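Local coordinates for protein 2-dehydropantoate 2-reductase (Porphyromonas gingivalis, PDB 2QYT) that probably catalyses the NADPH-dependent reduction of ketopantoate to (R)-pantoate, the second of two steps from 3-methyl-2-oxobutanoate to (R)-pantoate in pantothenate biosynthesis, at residues A[9-14]-A[84-89]. Sequence-based numbering, arbitrary orientation.
Sequences IKIAVF and VDYILF
Ala12 and Phe14 on one strand and Tyr86 and Leu88 on the other supply the regular part of a parallel ladder. Ala12 N donates to Tyr86 O at 2.8 Å, Leu88 N to Ala12 O and Phe14 N to Leu88 O, the last almost straight (174° at the hydrogen). At the start of the ladder the chain bends sharply at Asp85, and Lys10 O is gripped twice: Asp85 N lies 2.7 Å from it, tilted out of the carbonyl plane, while Tyr86 N reaches Lys10 O in that plane at 3.2 Å. Asp85 suits the bend because its carboxylate can stand in for a backbone acceptor; with CG beside its own backbone N (chi1 -58°), OD2 accepts Lys10 N at 2.9 Å through its anti lone pair.

These strands are first and fourth along the chain but neighbours in the five-stranded parallel sheet of a Rossmann fold. Strand 9-14 runs into Gly15, Gly17 and Gly20, a GxGxxG pattern consistent with NADP binding.

Apolar contacts line both faces. On one, branched Ile9 sets CG2 in plane at the edge of the Tyr86 ring, 3.8 Å from CE1, and Ile11 CG1 lies near that edge too. Helix 172-183 packs on this end of the face, where Tyr86 OH bonds to Asp173 O and Arg176. On the other, small Ala12 lets both methyls of Val84 approach, each 4.1 Å from its CB. Farther along, Phe14 and Phe89 project together; their near-parallel rings (21°) are offset until they barely overlap, centroids 5.4 Å apart, and pack against Ile103 of helix 96-103.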
ATOM      1  N   ILE A   9      11.978  -7.647  18.375  1.00 22.65           N
ATOM      2  CA  ILE A   9      11.788  -7.343  16.963  1.00 20.60           C
ATOM      3  C   ILE A   9      11.423  -5.860  16.868  1.00 18.74           C
ATOM      4  O   ILE A   9      10.741  -5.334  17.722  1.00 17.92           O
ATOM      5  CB  ILE A   9      10.704  -8.246  16.337  1.00 20.88           C
ATOM      6  CG1 ILE A   9      11.147  -9.704  16.442  1.00 22.07           C
ATOM      7  CG2 ILE A   9      10.486  -7.895  14.887  1.00 18.37           C
ATOM      8  CD1 ILE A   9       9.955 -10.678  16.370  1.00 28.72           C
ATOM      9  N   LYS A  10      11.919  -5.187  15.841  1.00 17.50           N
ATOM     10  CA  LYS A  10      11.834  -3.737  15.724  1.00 15.58           C
ATOM     11  C   LYS A  10      11.169  -3.454  14.382  1.00 16.25           C
ATOM     12  O   LYS A  10      11.696  -3.878  13.327  1.00 15.28           O
ATOM     13  CB  LYS A  10      13.254  -3.154  15.757  1.00 15.80           C
ATOM     14  CG  LYS A  10      13.984  -3.380  17.100  1.00 14.77           C
ATOM     15  CD  LYS A  10      15.411  -2.841  16.990  1.00 16.80           C
ATOM     16  CE  LYS A  10      16.292  -3.294  18.151  1.00 20.19           C
ATOM     17  NZ  LYS A  10      17.593  -2.481  18.238  1.00 24.15           N
ATOM     18  N   ILE A  11      10.012  -2.768  14.419  1.00 15.09           N
ATOM     19  CA  ILE A  11       9.300  -2.341  13.234  1.00 16.19           C
ATOM     20  C   ILE A  11       9.167  -0.824  13.208  1.00 16.56           C
ATOM     21  O   ILE A  11       8.785  -0.220  14.211  1.00 17.71           O
ATOM     22  CB  ILE A  11       7.828  -2.931  13.223  1.00 16.90           C
ATOM     23  CG1 ILE A  11       7.854  -4.449  13.333  1.00 19.23           C
ATOM     24  CG2 ILE A  11       7.059  -2.532  11.949  1.00 16.34           C
ATOM     25  CD1 ILE A  11       6.615  -5.109  12.706  1.00 25.75           C
ATOM     26  N   ALA A  12       9.444  -0.201  12.069  1.00 16.24           N
ATOM     27  CA  ALA A  12       9.181   1.217  11.894  1.00 14.79           C
ATOM     28  C   ALA A  12       8.072   1.462  10.867  1.00 17.04           C
ATOM     29  O   ALA A  12       7.954   0.732   9.871  1.00 15.34           O
ATOM     30  CB  ALA A  12      10.415   1.901  11.482  1.00 14.14           C
ATOM     31  N   VAL A  13       7.273   2.500  11.110  1.00 17.38           N
ATOM     32  CA  VAL A  13       6.264   2.911  10.164  1.00 18.55           C
ATOM     33  C   VAL A  13       6.638   4.283   9.657  1.00 18.08           C
ATOM     34  O   VAL A  13       6.648   5.224  10.424  1.00 17.43           O
ATOM     35  CB  VAL A  13       4.818   2.878  10.761  1.00 19.03           C
ATOM     36  CG1 VAL A  13       3.787   3.086   9.657  1.00 17.68           C
ATOM     37  CG2 VAL A  13       4.562   1.538  11.369  1.00 19.94           C
ATOM     38  N   PHE A  14       6.898   4.376   8.348  1.00 17.97           N
ATOM     39  CA  PHE A  14       7.295   5.612   7.706  1.00 18.97           C
ATOM     40  C   PHE A  14       6.084   6.198   6.969  1.00 19.63           C
ATOM     41  O   PHE A  14       5.701   5.716   5.910  1.00 19.46           O
ATOM     42  CB  PHE A  14       8.454   5.326   6.722  1.00 18.62           C
ATOM     43  CG  PHE A  14       9.063   6.575   6.108  1.00 19.05           C
ATOM     44  CD1 PHE A  14       9.858   7.421   6.871  1.00 16.70           C
ATOM     45  CD2 PHE A  14       8.853   6.885   4.771  1.00 18.49           C
ATOM     46  CE1 PHE A  14      10.438   8.542   6.334  1.00 17.51           C
ATOM     47  CE2 PHE A  14       9.407   8.032   4.214  1.00 18.47           C
ATOM     48  CZ  PHE A  14      10.215   8.863   5.005  1.00 19.67           C
ATOM     49  N   VAL A  84      16.198  -1.197  12.051  1.00 16.15           N
ATOM     50  CA  VAL A  84      15.047  -1.993  12.504  1.00 14.64           C
ATOM     51  C   VAL A  84      14.952  -3.292  11.687  1.00 15.08           C
ATOM     52  O   VAL A  84      15.707  -3.506  10.714  1.00 14.38           O
ATOM     53  CB  VAL A  84      13.681  -1.206  12.371  1.00 15.22           C
ATOM     54  CG1 VAL A  84      13.678   0.083  13.230  1.00 14.80           C
ATOM     55  CG2 VAL A  84      13.434  -0.824  10.945  1.00 12.92           C
ATOM     56  N   ASP A  85      14.019  -4.161  12.055  1.00 13.43           N
ATOM     57  CA  ASP A  85      13.815  -5.384  11.273  1.00 14.75           C
ATOM     58  C   ASP A  85      12.892  -5.209  10.034  1.00 14.77           C
ATOM     59  O   ASP A  85      13.126  -5.844   9.012  1.00 14.54           O
ATOM     60  CB  ASP A  85      13.378  -6.518  12.215  1.00 13.97           C
ATOM     61  CG  ASP A  85      14.414  -6.754  13.295  1.00 15.46           C
ATOM     62  OD1 ASP A  85      15.521  -7.123  12.934  1.00 14.82           O
ATOM     63  OD2 ASP A  85      14.171  -6.507  14.484  1.00 18.22           O
ATOM     64  N   TYR A  86      11.879  -4.357  10.175  1.00 14.38           N
ATOM     65  CA  TYR A  86      10.838  -4.130   9.151  1.00 15.68           C
ATOM     66  C   TYR A  86      10.554  -2.658   9.095  1.00 15.11           C
ATOM     67  O   TYR A  86      10.403  -2.025  10.116  1.00 15.00           O
ATOM     68  CB  TYR A  86       9.552  -4.906   9.461  1.00 13.76           C
ATOM     69  CG  TYR A  86       9.804  -6.396   9.686  1.00 14.07           C
ATOM     70  CD1 TYR A  86       9.850  -6.948  10.993  1.00 15.43           C
ATOM     71  CD2 TYR A  86      10.014  -7.258   8.598  1.00 12.86           C
ATOM     72  CE1 TYR A  86      10.083  -8.343  11.185  1.00 16.26           C
ATOM     73  CE2 TYR A  86      10.272  -8.666   8.797  1.00 12.37           C
ATOM     74  CZ  TYR A  86      10.286  -9.179  10.070  1.00 13.71           C
ATOM     75  OH  TYR A  86      10.495 -10.534  10.206  1.00 14.82           O
ATOM     76  N   ILE A  87      10.595  -2.123   7.886  1.00 15.18           N
ATOM     77  CA  ILE A  87      10.065  -0.824   7.614  1.00 14.71           C
ATOM     78  C   ILE A  87       8.807  -0.986   6.760  1.00 16.62           C
ATOM     79  O   ILE A  87       8.841  -1.544   5.648  1.00 16.99           O
ATOM     80  CB  ILE A  87      11.066   0.070   6.866  1.00 15.59           C
ATOM     81  CG1 ILE A  87      12.327   0.274   7.713  1.00 13.39           C
ATOM     82  CG2 ILE A  87      10.391   1.427   6.456  1.00 13.07           C
ATOM     83  CD1 ILE A  87      13.538   0.843   6.912  1.00 14.28           C
ATOM     84  N   LEU A  88       7.701  -0.464   7.290  1.00 15.66           N
ATOM     85  CA  LEU A  88       6.440  -0.323   6.536  1.00 17.78           C
ATOM     86  C   LEU A  88       6.455   1.083   5.933  1.00 16.89           C
ATOM     87  O   LEU A  88       6.478   2.090   6.670  1.00 16.78           O
ATOM     88  CB  LEU A  88       5.270  -0.470   7.530  1.00 16.47           C
ATOM     89  CG  LEU A  88       4.603  -1.822   7.716  1.00 17.72           C
ATOM     90  CD1 LEU A  88       5.509  -3.004   7.715  1.00 18.45           C
ATOM     91  CD2 LEU A  88       3.592  -1.816   8.920  1.00 19.66           C
ATOM     92  N   PHE A  89       6.537   1.139   4.612  1.00 16.51           N
ATOM     93  CA  PHE A  89       6.764   2.384   3.896  1.00 16.75           C
ATOM     94  C   PHE A  89       5.381   2.818   3.417  1.00 17.67           C
ATOM     95  O   PHE A  89       4.790   2.181   2.573  1.00 18.33           O
ATOM     96  CB  PHE A  89       7.757   2.137   2.735  1.00 16.62           C
ATOM     97  CG  PHE A  89       8.181   3.390   2.003  1.00 16.08           C
ATOM     98  CD1 PHE A  89       9.261   4.147   2.461  1.00 14.95           C
ATOM     99  CD2 PHE A  89       7.492   3.811   0.855  1.00 21.49           C
ATOM    100  CE1 PHE A  89       9.668   5.307   1.792  1.00 16.11           C
ATOM    101  CE2 PHE A  89       7.878   5.001   0.159  1.00 22.68           C
ATOM    102  CZ  PHE A  89       8.987   5.731   0.633  1.00 20.23           C
TER